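Secretion activator protein, hypothetical (Brucella abortus bv. 1 str. 9-941, PDB 7DNP) probably hydrolyses the glycan strands of peptidoglycan as a GH108-family muramidase, an autolysin acting in the type IV secretion system of Brucella. Local coordinates at residues G4-A7 / K8-H12; K72-G75 / D76-P79; K124-A127 / D128-I131; D136-L139 / A140-G144; V159-V162 / R163-L167. One frame throughout, in Å; residues are numbered along the deposited sequence.

Interaction 1. Residues G4-A7 / K8-H12; sequences GTFA and KAMPH
One face of the Phe6 ring carries the CG methylene of Met10, a CH-pi contact in which CG stands 3.5 Å from the ring centroid and 17° off the ring normal. CG sits offset toward the CE1 and CZ rim, 3.4 Å from Phe6 CE1. The sulfur follows at a slant: Met10 SD is 4.3 Å from the centroid, oblique to the ring, a Met-aromatic contact. Phe6 sends CG anti to its backbone N (chi1 -168°), while Met10 bends at chi2 and chi3 and folds its chain across the ring. The Trp70 ring meets Phe6 at about 45°, and Tyr65 touches Met10, so the pair faces helix 58-70. Backbone bonds hold the i, i+4 spacing: Met10 N donates to Phe6 O at 3.0 Å and Ala9 N to Thr5 O at 2.7 Å. The next turn cannot continue in the same way, because Pro11 has no N-H; its CD lies 3.2 Å from Ala7 O, and the helix kinks there. His12 ND1 makes a weak bond to Lys8 O, 3.2 Å long. Thr5 OG1 is hydrogen-bonded to Asp83 OD2. The arrangement is an i, i+4 Phe-Met pair on the first turns of helix 5-17, packing this N-terminal helix against helix 58-70 in the lysozyme-clan domain.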
loop_
_atom_site.group_PDB
_atom_site.type_symbol
_atom_site.label_atom_id
_atom_site.label_comp_id
_atom_site.label_asym_id
_atom_site.label_seq_id
_atom_site.Cartn_x
_atom_site.Cartn_y
_atom_site.Cartn_z
ATOM N N GLY A 4 -3.835 11.425 10.770
ATOM C CA GLY A 4 -3.709 12.517 9.821
ATOM C C GLY A 4 -2.934 12.188 8.560
ATOM O O GLY A 4 -2.912 13.014 7.643
ATOM N N THR A 5 -2.302 11.016 8.488
ATOM C CA THR A 5 -1.516 10.686 7.306
ATOM C C THR A 5 -2.400 10.391 6.100
ATOM O O THR A 5 -2.005 10.677 4.963
ATOM C CB THR A 5 -0.601 9.496 7.596
ATOM O OG1 THR A 5 0.200 9.775 8.752
ATOM C CG2 THR A 5 0.320 9.219 6.401
ATOM N N PHE A 6 -3.592 9.831 6.321
ATOM C CA PHE A 6 -4.431 9.418 5.198
ATOM C C PHE A 6 -4.790 10.607 4.310
ATOM O O PHE A 6 -4.648 10.545 3.082
ATOM C CB PHE A 6 -5.688 8.716 5.714
ATOM C CG PHE A 6 -6.472 8.015 4.644
ATOM C CD1 PHE A 6 -5.977 6.871 4.034
ATOM C CD2 PHE A 6 -7.708 8.503 4.242
ATOM C CE1 PHE A 6 -6.702 6.224 3.041
ATOM C CE2 PHE A 6 -8.443 7.858 3.253
ATOM C CZ PHE A 6 -7.940 6.723 2.651
ATOM N N ALA A 7 -5.240 11.705 4.921
ATOM C CA ALA A 7 -5.549 12.918 4.168
ATOM C C ALA A 7 -4.320 13.495 3.476
ATOM O O ALA A 7 -4.451 14.172 2.450
ATOM C CB ALA A 7 -6.164 13.963 5.094
ATOM N N LYS A 8 -3.127 13.251 4.020
ATOM C CA LYS A 8 -1.909 13.761 3.402
ATOM C C LYS A 8 -1.429 12.851 2.280
ATOM O O LYS A 8 -0.929 13.333 1.259
ATOM C CB LYS A 8 -0.807 13.917 4.452
ATOM C CG LYS A 8 -0.914 15.156 5.325
ATOM C CD LYS A 8 0.222 15.193 6.344
ATOM C CE LYS A 8 0.686 16.618 6.623
ATOM N NZ LYS A 8 -0.289 17.371 7.461
ATOM N N ALA A 9 -1.574 11.536 2.450
ATOM C CA ALA A 9 -0.998 10.592 1.500
ATOM C C ALA A 9 -1.880 10.392 0.272
ATOM O O ALA A 9 -1.371 10.316 -0.852
ATOM C CB ALA A 9 -0.747 9.251 2.191
ATOM N N MET A 10 -3.194 10.295 0.463
ATOM C CA MET A 10 -4.072 9.907 -0.639
ATOM C C MET A 10 -4.038 10.852 -1.838
ATOM O O MET A 10 -4.130 10.355 -2.973
ATOM C CB MET A 10 -5.508 9.742 -0.124
ATOM C CG MET A 10 -5.734 8.467 0.661
ATOM S SD MET A 10 -5.032 6.979 -0.093
ATOM C CE MET A 10 -5.917 6.933 -1.652
ATOM N N PRO A 11 -3.932 12.180 -1.687
ATOM C CA PRO A 11 -3.777 13.013 -2.891
ATOM C C PRO A 11 -2.574 12.619 -3.733
ATOM O O PRO A 11 -2.650 12.647 -4.967
ATOM C CB PRO A 11 -3.645 14.431 -2.319
ATOM C CG PRO A 11 -4.387 14.373 -1.037
ATOM C CD PRO A 11 -4.107 13.009 -0.480
ATOM N N HIS A 12 -1.469 12.223 -3.096
ATOM C CA HIS A 12 -0.314 11.745 -3.851
ATOM C C HIS A 12 -0.608 10.431 -4.561
ATOM O O HIS A 12 -0.095 10.196 -5.659
ATOM C CB HIS A 12 0.897 11.586 -2.929
ATOM C CG HIS A 12 1.428 12.883 -2.409
ATOM N ND1 HIS A 12 1.255 13.288 -1.101
ATOM C CD2 HIS A 12 2.117 13.874 -3.022
ATOM C CE1 HIS A 12 1.819 14.470 -0.930
ATOM N NE2 HIS A 12 2.349 14.848 -2.081
#

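Interaction 2. Residues K72-G75 / D76-P79; sequences KVAG and DDLP
Backbone hydrogen bonds dominate the turn at 74-78, where Ala74 O accepts from both Asp77 N and Leu78 N. Leu78 N lies 3.1 Å from Ala74 O, nearly along the C=O axis. Asp77 N comes closer, 2.9 Å from Ala74 O, but from above the carbonyl plane, 50° out of it. A weak third bond joins Leu78 N to Gly75 O at 3.4 Å. Just upstream, Ala74, with positive phi, is the C-prime residue of a Schellman motif that ends helix 58-70: Gly75 N reaches Trp70 O, and Ala74 N reaches Asn71 O. Van der Waals contact comes from Leu78, whose CG is anti to its carbonyl carbon (chi1 -67°); the side chain thus folds back, its CD1 methyl 3.3 Å from the carbonyl oxygen Val73 O. Apolar packing sets Val73 and Leu78 on helices 82-93 and 95-106. Of the acidic side chains, Asp77 places OD2 3.9 Å from Ala74 CB, whereas Asp76 OD1 accepts from Trp70 NE1. Two N-H groups on one carbonyl would polarise Ala74 O and fix the direction of the chain as it leaves the helix, with Leu78 turned inward.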
loop_
_atom_site.group_PDB
_atom_site.type_symbol
_atom_site.label_atom_id
_atom_site.label_comp_id
_atom_site.label_asym_id
_atom_site.label_seq_id
_atom_site.Cartn_x
_atom_site.Cartn_y
_atom_site.Cartn_z
ATOM N N LYS A 72 -7.000 -1.897 6.798
ATOM C CA LYS A 72 -6.502 -3.267 6.890
ATOM C C LYS A 72 -5.021 -3.347 7.247
ATOM O O LYS A 72 -4.526 -4.444 7.526
ATOM C CB LYS A 72 -6.765 -4.010 5.576
ATOM C CG LYS A 72 -8.247 -4.187 5.289
ATOM C CD LYS A 72 -8.575 -5.586 4.793
ATOM C CE LYS A 72 -10.066 -5.892 4.980
ATOM N NZ LYS A 72 -10.846 -5.755 3.713
ATOM N N VAL A 73 -4.303 -2.229 7.238
ATOM C CA VAL A 73 -2.953 -2.166 7.779
ATOM C C VAL A 73 -2.909 -1.348 9.066
ATOM O O VAL A 73 -1.820 -0.991 9.536
ATOM C CB VAL A 73 -1.957 -1.625 6.738
ATOM C CG1 VAL A 73 -1.994 -2.484 5.476
ATOM C CG2 VAL A 73 -2.255 -0.165 6.409
ATOM N N ALA A 74 -4.075 -1.043 9.644
ATOM C CA ALA A 74 -4.198 -0.278 10.888
ATOM C C ALA A 74 -3.432 1.039 10.804
ATOM O O ALA A 74 -2.677 1.407 11.708
ATOM C CB ALA A 74 -3.738 -1.105 12.092
ATOM N N GLY A 75 -3.651 1.756 9.696
ATOM C CA GLY A 75 -2.894 2.971 9.436
ATOM C C GLY A 75 -3.020 4.005 10.537
ATOM O O GLY A 75 -2.050 4.692 10.870
ATOM N N ASP A 76 -4.217 4.130 11.120
ATOM C CA ASP A 76 -4.416 5.066 12.225
ATOM C C ASP A 76 -3.481 4.774 13.385
ATOM O O ASP A 76 -3.056 5.697 14.089
ATOM C CB ASP A 76 -5.862 5.006 12.718
ATOM C CG ASP A 76 -6.805 5.798 11.847
ATOM O OD1 ASP A 76 -6.351 6.337 10.817
ATOM O OD2 ASP A 76 -8.003 5.872 12.190
ATOM N N ASP A 77 -3.155 3.504 13.605
ATOM C CA ASP A 77 -2.403 3.108 14.785
ATOM C C ASP A 77 -0.908 2.967 14.535
ATOM O O ASP A 77 -0.135 2.987 15.500
ATOM C CB ASP A 77 -2.964 1.794 15.335
ATOM C CG ASP A 77 -4.454 1.876 15.603
ATOM O OD1 ASP A 77 -4.850 2.654 16.498
ATOM O OD2 ASP A 77 -5.226 1.186 14.901
ATOM N N LEU A 78 -0.477 2.845 13.283
ATOM C CA LEU A 78 0.947 2.764 13.008
ATOM C C LEU A 78 1.601 4.131 13.218
ATOM O O LEU A 78 0.938 5.168 13.109
ATOM C CB LEU A 78 1.195 2.280 11.579
ATOM C CG LEU A 78 0.799 0.840 11.237
ATOM C CD1 LEU A 78 1.118 0.525 9.780
ATOM C CD2 LEU A 78 1.504 -0.146 12.157
ATOM N N PRO A 79 2.893 4.163 13.547
ATOM C CA PRO A 79 3.592 5.449 13.649
ATOM C C PRO A 79 3.542 6.197 12.325
ATOM O O PRO A 79 3.450 5.596 11.250
ATOM C CB PRO A 79 5.031 5.053 14.008
ATOM C CG PRO A 79 4.943 3.668 14.532
ATOM C CD PRO A 79 3.783 3.025 13.825
#

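Interaction 3. Residues K124-A127 / D128-I131; sequences KMAA and DRII
Met125 CB meets Ile130 CG1 at 3.8 Å where the chain enters helix 127-142, with Ala126 in the N-cap position. This is the tight side. Ile130 turns CG1 anti to its carbonyl carbon (chi1 -64°), bringing that atom also within 3.3 Å of Ala126 O, and its side chain is buried against Leu102, Val106 and Val82. Ile131, likewise buried, places CG1 3.2 Å from Ala127 O and packs on helix 148-170. The first turn closes through Ile130 N to Ala126 O, 3.0 Å, and Ile131 N to Ala127 O, 2.9 Å.

The outer side, with Arg129 and the exposed Ala126, is looser. The Arg129 chain crosses that of Met125 at about a right angle, its aliphatic part against the methyl, and NE makes a long, weak ion pair with Glu133. Asp128 is a fixed point at the border: OD2 is held by a salt bridge to Arg171 of the C-terminal tail, while OD1 lies 3.9 Å from Ala126 CB.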
loop_
_atom_site.group_PDB
_atom_site.type_symbol
_atom_site.label_atom_id
_atom_site.label_comp_id
_atom_site.label_asym_id
_atom_site.label_seq_id
_atom_site.Cartn_x
_atom_site.Cartn_y
_atom_site.Cartn_z
ATOM N N LYS A 124 8.453 -0.570 19.653
ATOM C CA LYS A 124 9.748 -0.751 20.293
ATOM C C LYS A 124 10.920 -0.409 19.382
ATOM O O LYS A 124 12.065 -0.408 19.848
ATOM C CB LYS A 124 9.906 -2.196 20.783
ATOM C CG LYS A 124 9.063 -2.541 21.995
ATOM C CD LYS A 124 9.090 -4.040 22.266
ATOM C CE LYS A 124 8.286 -4.394 23.511
ATOM N NZ LYS A 124 8.328 -5.855 23.804
ATOM N N MET A 125 10.668 -0.128 18.107
ATOM C CA MET A 125 11.710 0.175 17.140
ATOM C C MET A 125 11.571 1.611 16.653
ATOM O O MET A 125 10.497 2.216 16.731
ATOM C CB MET A 125 11.651 -0.771 15.933
ATOM C CG MET A 125 11.981 -2.215 16.241
ATOM S SD MET A 125 11.901 -3.212 14.742
ATOM C CE MET A 125 13.037 -2.327 13.675
ATOM N N ALA A 126 12.673 2.147 16.136
ATOM C CA ALA A 126 12.655 3.483 15.559
ATOM C C ALA A 126 11.832 3.487 14.277
ATOM O O ALA A 126 11.898 2.550 13.478
ATOM C CB ALA A 126 14.078 3.961 15.278
ATOM N N ALA A 127 11.056 4.557 14.081
ATOM C CA ALA A 127 10.127 4.592 12.956
ATOM C C ALA A 127 10.863 4.652 11.623
ATOM O O ALA A 127 10.485 3.959 10.671
ATOM C CB ALA A 127 9.170 5.775 13.094
ATOM N N ASP A 128 11.913 5.470 11.526
ATOM C CA ASP A 128 12.628 5.547 10.256
ATOM C C ASP A 128 13.404 4.266 9.974
ATOM O O ASP A 128 13.603 3.908 8.808
ATOM C CB ASP A 128 13.534 6.783 10.224
ATOM C CG ASP A 128 14.568 6.804 11.341
ATOM O OD1 ASP A 128 14.843 5.749 11.952
ATOM O OD2 ASP A 128 15.110 7.901 11.609
ATOM N N ARG A 129 13.820 3.547 11.021
ATOM C CA ARG A 129 14.421 2.235 10.814
ATOM C C ARG A 129 13.404 1.247 10.255
ATOM O O ARG A 129 13.708 0.491 9.324
ATOM C CB ARG A 129 15.016 1.715 12.123
ATOM C CG ARG A 129 15.440 0.254 12.064
ATOM C CD ARG A 129 16.192 -0.159 13.320
ATOM N NE ARG A 129 17.639 -0.049 13.149
ATOM C CZ ARG A 129 18.347 1.039 13.442
ATOM N NH1 ARG A 129 17.743 2.119 13.928
ATOM N NH2 ARG A 129 19.658 1.047 13.253
ATOM N N ILE A 130 12.189 1.236 10.813
ATOM C CA ILE A 130 11.128 0.392 10.269
ATOM C C ILE A 130 10.870 0.735 8.809
ATOM O O ILE A 130 10.750 -0.156 7.956
ATOM C CB ILE A 130 9.846 0.532 11.112
ATOM C CG1 ILE A 130 10.076 0.009 12.530
ATOM C CG2 ILE A 130 8.683 -0.199 10.441
ATOM C CD1 ILE A 130 8.822 -0.014 13.377
ATOM N N ILE A 131 10.796 2.032 8.496
ATOM C CA ILE A 131 10.510 2.464 7.129
ATOM C C ILE A 131 11.579 1.953 6.171
ATOM O O ILE A 131 11.269 1.411 5.103
ATOM C CB ILE A 131 10.388 3.996 7.062
ATOM C CG1 ILE A 131 9.133 4.469 7.801
ATOM C CG2 ILE A 131 10.376 4.460 5.605
ATOM C CD1 ILE A 131 9.131 5.956 8.102
#

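Interaction 4. Residues D136-L139 / A140-G144; sequences DARL and AWLKG. With H9U ((2R)-2-[[(2S)-2-[[(2R)-2-[(2R,3S,4R,5R,6S)-5-acetamido-3-[(2S,3R,4R,5S,6R)-3-acetamido-6-(hydroxymethyl)-4,5-bis(oxidanyl)oxan-2-yl]oxy-2-(hydroxymethyl)-6-oxidanyl-oxan-4-yl]oxypropanoyl]amino]propanoyl]amino]pentanedioic acid), chain B.
Asp136 O receives Ala140 N in a nearly straight bond of 2.9 Å, the first of four successive i to i+4 bonds that close the last turns of helix 127-142. Leu142 N to Arg138 O matches it at 2.9 Å, and the run finishes with Lys143 N on Leu139 O at 3.1 Å. Along this ladder Arg138 and Leu142 lie side by side and point the same way, Arg138 CG 4.0 Å from Leu142 CD1. Arg138 is fully extended, with CG anti to the backbone N (chi1 178°), which carries its guanidinium to a salt bridge with Asp88 of helix 82-93; Leu142 CG meanwhile rests 3.2 Å from Arg138 O. The remaining branch of Leu142 turns to the bound muropeptide: CD2 is 3.7 Å from H9U C44, the methyl of its alanine. Trp141 offers an edge, not a face, to the same ligand, with CH2 3.5 Å from H9U O13, an oxygen lying near the indole plane. Phe89 and Arg97 also touch the indole. The helix end thus meets the ligand's peptide through a leucine methyl and a ring edge, whereas H9U is hydrogen-bonded to residues beyond 136-144 such as Tyr69, His92 and Trp155, which implies that Leu142 and Trp141 contribute van der Waals contact to the pocket.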
loop_
_atom_site.group_PDB
_atom_site.type_symbol
_atom_site.label_atom_id
_atom_site.label_comp_id
_atom_site.label_asym_id
_atom_site.label_seq_id
_atom_site.Cartn_x
_atom_site.Cartn_y
_atom_site.Cartn_z
ATOM N N ASP A 136 13.273 -1.935 2.029
ATOM C CA ASP A 136 14.283 -2.881 1.556
ATOM C C ASP A 136 13.685 -4.271 1.392
ATOM O O ASP A 136 13.903 -4.943 0.378
ATOM C CB ASP A 136 15.468 -2.944 2.527
ATOM C CG ASP A 136 16.345 -1.706 2.490
ATOM O OD1 ASP A 136 16.203 -0.859 1.578
ATOM O OD2 ASP A 136 17.189 -1.586 3.400
ATOM N N ALA A 137 12.954 -4.734 2.410
ATOM C CA ALA A 137 12.319 -6.047 2.341
ATOM C C ALA A 137 11.313 -6.124 1.201
ATOM O O ALA A 137 11.115 -7.194 0.614
ATOM C CB ALA A 137 11.640 -6.366 3.674
ATOM N N ARG A 138 10.669 -5.002 0.873
ATOM C CA ARG A 138 9.747 -4.976 -0.258
ATOM C C ARG A 138 10.495 -5.168 -1.571
ATOM O O ARG A 138 10.068 -5.946 -2.435
ATOM C CB ARG A 138 8.974 -3.658 -0.256
ATOM C CG ARG A 138 8.004 -3.475 -1.411
ATOM C CD ARG A 138 7.297 -2.133 -1.274
ATOM N NE ARG A 138 6.331 -1.898 -2.339
ATOM C CZ ARG A 138 5.645 -0.772 -2.480
ATOM N NH1 ARG A 138 5.827 0.222 -1.619
ATOM N NH2 ARG A 138 4.792 -0.632 -3.485
ATOM N N LEU A 139 11.616 -4.461 -1.736
ATOM C CA LEU A 139 12.424 -4.604 -2.944
ATOM C C LEU A 139 12.945 -6.026 -3.096
ATOM O O LEU A 139 12.918 -6.593 -4.196
ATOM C CB LEU A 139 13.591 -3.617 -2.913
ATOM C CG LEU A 139 13.298 -2.194 -3.390
ATOM C CD1 LEU A 139 14.402 -1.242 -2.945
ATOM C CD2 LEU A 139 13.140 -2.176 -4.902
ATOM N N ALA A 140 13.430 -6.615 -2.002
ATOM C CA ALA A 140 13.930 -7.984 -2.056
ATOM C C ALA A 140 12.821 -8.962 -2.429
ATOM O O ALA A 140 13.057 -9.936 -3.155
ATOM C CB ALA A 140 14.553 -8.366 -0.710
ATOM N N TRP A 141 11.600 -8.716 -1.947
ATOM C CA TRP A 141 10.497 -9.614 -2.272
ATOM C C TRP A 141 10.056 -9.450 -3.724
ATOM O O TRP A 141 9.753 -10.440 -4.399
ATOM C CB TRP A 141 9.326 -9.379 -1.318
ATOM C CG TRP A 141 8.113 -10.196 -1.650
ATOM C CD1 TRP A 141 7.909 -11.522 -1.373
ATOM C CD2 TRP A 141 6.936 -9.743 -2.328
ATOM N NE1 TRP A 141 6.678 -11.916 -1.838
ATOM C CE2 TRP A 141 6.060 -10.844 -2.426
ATOM C CE3 TRP A 141 6.538 -8.512 -2.859
ATOM C CZ2 TRP A 141 4.811 -10.751 -3.037
ATOM C CZ3 TRP A 141 5.293 -8.423 -3.465
ATOM C CH2 TRP A 141 4.446 -9.536 -3.548
ATOM N N LEU A 142 10.022 -8.210 -4.227
ATOM C CA LEU A 142 9.613 -7.989 -5.610
ATOM C C LEU A 142 10.577 -8.638 -6.596
ATOM O O LEU A 142 10.154 -9.099 -7.663
ATOM C CB LEU A 142 9.497 -6.491 -5.891
ATOM C CG LEU A 142 8.359 -5.747 -5.188
ATOM C CD1 LEU A 142 8.549 -4.239 -5.296
ATOM C CD2 LEU A 142 7.007 -6.165 -5.746
ATOM N N LYS A 143 11.871 -8.691 -6.255
ATOM C CA LYS A 143 12.867 -9.269 -7.149
ATOM C C LYS A 143 12.684 -10.770 -7.335
ATOM O O LYS A 143 13.227 -11.331 -8.293
ATOM C CB LYS A 143 14.273 -8.973 -6.627
ATOM C CG LYS A 143 14.689 -7.519 -6.775
ATOM C CD LYS A 143 16.006 -7.244 -6.063
ATOM C CE LYS A 143 16.339 -5.762 -6.078
ATOM N NZ LYS A 143 17.518 -5.456 -5.225
ATOM N N GLY A 144 11.931 -11.428 -6.458
ATOM C CA GLY A 144 11.610 -12.828 -6.633
ATOM C C GLY A 144 10.438 -13.124 -7.540
ATOM O O GLY A 144 10.184 -14.293 -7.844
HETATM C C22 H9U B . -1.818 -3.185 -8.417
HETATM C C24 H9U B . -0.104 -3.061 -10.164
HETATM C C26 H9U B . -2.220 -1.735 -8.757
HETATM C C28 H9U B . -0.602 -1.666 -10.572
HETATM C C23 H9U B . -1.183 -3.875 -9.565
HETATM C C25 H9U B . -2.864 -4.550 -6.794
HETATM C C27 H9U B . -4.179 -4.465 -5.980
HETATM C C29 H9U B . -4.090 -5.278 -4.746
HETATM C C30 H9U B . -3.669 -6.666 -5.016
HETATM C C31 H9U B . -2.321 -6.664 -5.751
HETATM C C32 H9U B . -0.431 -6.221 -9.903
HETATM C C33 H9U B . -2.562 -0.987 -7.506
HETATM C C34 H9U B . -1.835 -8.062 -5.986
HETATM C C35 H9U B . 1.912 -3.863 -11.476
HETATM C C36 H9U B . 0.857 -6.892 -9.439
HETATM C C37 H9U B . -5.625 -2.283 -5.839
HETATM C C38 H9U B . -1.595 -7.197 -9.850
HETATM C C39 H9U B . 2.764 -6.974 -7.782
HETATM C C40 H9U B . 2.531 -4.499 -12.716
HETATM C C41 H9U B . -5.686 -0.839 -5.344
HETATM C C42 H9U B . 2.348 -8.126 -6.874
HETATM C C43 H9U B . 1.682 -10.575 -6.657
HETATM C C44 H9U B . 3.569 -5.972 -6.978
HETATM C C45 H9U B . 0.169 -10.718 -6.740
HETATM C C46 H9U B . 2.307 -11.853 -7.197
HETATM C C47 H9U B . 2.486 -12.891 -6.091
HETATM C C48 H9U B . 3.158 -14.157 -6.616
HETATM N N18 H9U B . 0.483 -3.690 -11.386
HETATM N N19 H9U B . -4.410 -3.042 -5.573
HETATM N N20 H9U B . 1.537 -6.356 -8.254
HETATM N N21 H9U B . 2.095 -9.441 -7.474
HETATM O O01 H9U B . -2.998 -3.921 -8.021
HETATM O O02 H9U B . -1.164 -0.963 -9.421
HETATM O O03 H9U B . -2.458 -5.947 -7.020
HETATM O O04 H9U B . -0.632 -5.140 -9.017
HETATM O O05 H9U B . -1.579 -1.792 -11.525
HETATM O O06 H9U B . -5.388 -5.283 -4.036
HETATM O O07 H9U B . -3.528 -7.384 -3.776
HETATM O O08 H9U B . -2.794 0.345 -7.882
HETATM O O09 H9U B . -2.761 -8.747 -6.782
HETATM O O10 H9U B . 2.613 -3.511 -10.584
HETATM O O11 H9U B . 1.304 -7.819 -10.023
HETATM O O12 H9U B . -6.554 -2.754 -6.416
HETATM O O13 H9U B . 2.224 -7.936 -5.707
HETATM O O14 H9U B . -0.477 -11.115 -5.732
HETATM O O15 H9U B . -0.430 -10.441 -7.814
HETATM O O16 H9U B . 3.503 -14.222 -7.827
HETATM O O17 H9U B . 3.362 -15.127 -5.837
#

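Interaction 5. Residues V159-V162 / R163-L167; sequences VSRV and RSRAL
An arginine pair one helical turn apart, Arg161 and Arg165, makes the main side-chain contact within the long C-terminal helix 148-170, an unbroken alpha-helix here. The two side chains run alongside one another in the same direction, their guanidinium planes 23° apart. Both start with CG anti to the backbone N, and Arg165 then bends at chi3 (-62°), which folds its guanidinium back over the Arg161 backbone, with Arg161 O over one of its faces. The like charges stay at a distance, NH1 to NH1 of Arg161 and Arg165 being 4.4 Å; a salt bridge from Arg161 to Asp16 would ease their repulsion. Arg163 leaves another flank of the helix and is held by a salt bridge to Asp136 and a hydrogen bond to Asn132, both of helix 127-142, so it ties the two helices together. Val162 and Ala166 are buried toward helix 82-93, touching Asp88 and His84 in turn. Beneath the side chains an uninterrupted run of four i to i+4 backbone bonds leads from Val159 O, which accepts from Arg163 N at 2.8 Å, to Ala166 N, which donates to Val162 O; the bond of Arg165 N to Arg161 O within this run sets the spacing of the arginine pair. Between the two side chains the closest atoms are Arg165 NH2 and Arg161 CD, 3.2 Å apart.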
loop_
_atom_site.group_PDB
_atom_site.type_symbol
_atom_site.label_atom_id
_atom_site.label_comp_id
_atom_site.label_asym_id
_atom_site.label_seq_id
_atom_site.Cartn_x
_atom_site.Cartn_y
_atom_site.Cartn_z
ATOM N N VAL A 159 9.233 2.515 -5.109
ATOM C CA VAL A 159 9.620 2.298 -3.717
ATOM C C VAL A 159 10.489 3.445 -3.222
ATOM O O VAL A 159 10.342 3.907 -2.083
ATOM C CB VAL A 159 10.328 0.940 -3.552
ATOM C CG1 VAL A 159 10.777 0.749 -2.107
ATOM C CG2 VAL A 159 9.407 -0.196 -3.972
ATOM N N SER A 160 11.393 3.934 -4.075
ATOM C CA SER A 160 12.253 5.046 -3.687
ATOM C C SER A 160 11.435 6.282 -3.329
ATOM O O SER A 160 11.720 6.958 -2.333
ATOM C CB SER A 160 13.240 5.359 -4.812
ATOM O OG SER A 160 14.112 6.412 -4.439
ATOM N N ARG A 161 10.406 6.588 -4.122
ATOM C CA ARG A 161 9.578 7.756 -3.839
ATOM C C ARG A 161 8.751 7.556 -2.577
ATOM O O ARG A 161 8.543 8.501 -1.806
ATOM C CB ARG A 161 8.668 8.059 -5.029
ATOM C CG ARG A 161 8.015 9.424 -4.954
ATOM C CD ARG A 161 6.597 9.398 -5.517
ATOM N NE ARG A 161 6.492 8.592 -6.730
ATOM C CZ ARG A 161 5.755 7.489 -6.832
ATOM N NH1 ARG A 161 5.060 7.056 -5.786
ATOM N NH2 ARG A 161 5.715 6.816 -7.976
ATOM N N VAL A 162 8.263 6.334 -2.359
ATOM C CA VAL A 162 7.516 6.019 -1.144
ATOM C C VAL A 162 8.410 6.138 0.084
ATOM O O VAL A 162 8.005 6.695 1.113
ATOM C CB VAL A 162 6.896 4.614 -1.266
ATOM C CG1 VAL A 162 6.352 4.131 0.084
ATOM C CG2 VAL A 162 5.812 4.609 -2.330
ATOM N N ARG A 163 9.634 5.608 0.002
ATOM C CA ARG A 163 10.554 5.679 1.130
ATOM C C ARG A 163 10.841 7.126 1.508
ATOM O O ARG A 163 10.869 7.471 2.694
ATOM C CB ARG A 163 11.854 4.946 0.791
ATOM C CG ARG A 163 12.873 4.930 1.926
ATOM C CD ARG A 163 14.267 4.565 1.427
ATOM N NE ARG A 163 14.264 3.315 0.671
ATOM C CZ ARG A 163 14.686 2.147 1.146
ATOM N NH1 ARG A 163 15.150 2.064 2.379
ATOM N NH2 ARG A 163 14.643 1.058 0.387
ATOM N N SER A 164 11.039 7.990 0.510
ATOM C CA SER A 164 11.320 9.398 0.781
ATOM C C SER A 164 10.142 10.078 1.467
ATOM O O SER A 164 10.310 10.751 2.495
ATOM C CB SER A 164 11.669 10.120 -0.521
ATOM O OG SER A 164 11.975 11.485 -0.288
ATOM N N ARG A 165 8.934 9.906 0.917
ATOM C CA ARG A 165 7.770 10.542 1.523
ATOM C C ARG A 165 7.474 9.963 2.902
ATOM O O ARG A 165 7.057 10.696 3.807
ATOM C CB ARG A 165 6.550 10.408 0.614
ATOM C CG ARG A 165 5.401 11.345 1.001
ATOM C CD ARG A 165 4.282 11.360 -0.031
ATOM N NE ARG A 165 4.731 11.842 -1.335
ATOM C CZ ARG A 165 4.868 11.070 -2.410
ATOM N NH1 ARG A 165 4.598 9.767 -2.343
ATOM N NH2 ARG A 165 5.277 11.601 -3.555
ATOM N N ALA A 166 7.686 8.657 3.090
ATOM C CA ALA A 166 7.415 8.057 4.395
ATOM C C ALA A 166 8.349 8.617 5.462
ATOM O O ALA A 166 7.903 9.013 6.546
ATOM C CB ALA A 166 7.535 6.537 4.319
ATOM N N LEU A 167 9.652 8.652 5.174
ATOM C CA LEU A 167 10.598 9.235 6.121
ATOM C C LEU A 167 10.267 10.693 6.413
ATOM O O LEU A 167 10.432 11.152 7.550
ATOM C CB LEU A 167 12.020 9.104 5.580
ATOM C CG LEU A 167 12.501 7.662 5.401
ATOM C CD1 LEU A 167 13.720 7.597 4.503
ATOM C CD2 LEU A 167 12.797 7.032 6.743
#

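From the N terminus the five contacts follow in series, none nested or crossing, each within one continuous stretch. Interaction 1 sits on the opening helix 5-17, and interaction 2 forms the turn that leaves helix 58-70 on the way to helix 82-93. Interactions 3 and 4 occupy the start and end of helix 127-142, their centres about 18 Å apart. Interaction 5 lies on helix 148-170, which runs back past both: Leu167 packs on Asp128 and Ile131 of interaction 3, and Val159 on Arg138 and Leu139 of interaction 4. It also reaches interaction 1, Arg165 against His12, while Pro79 of interaction 2 packs on Ala127 of interaction 3.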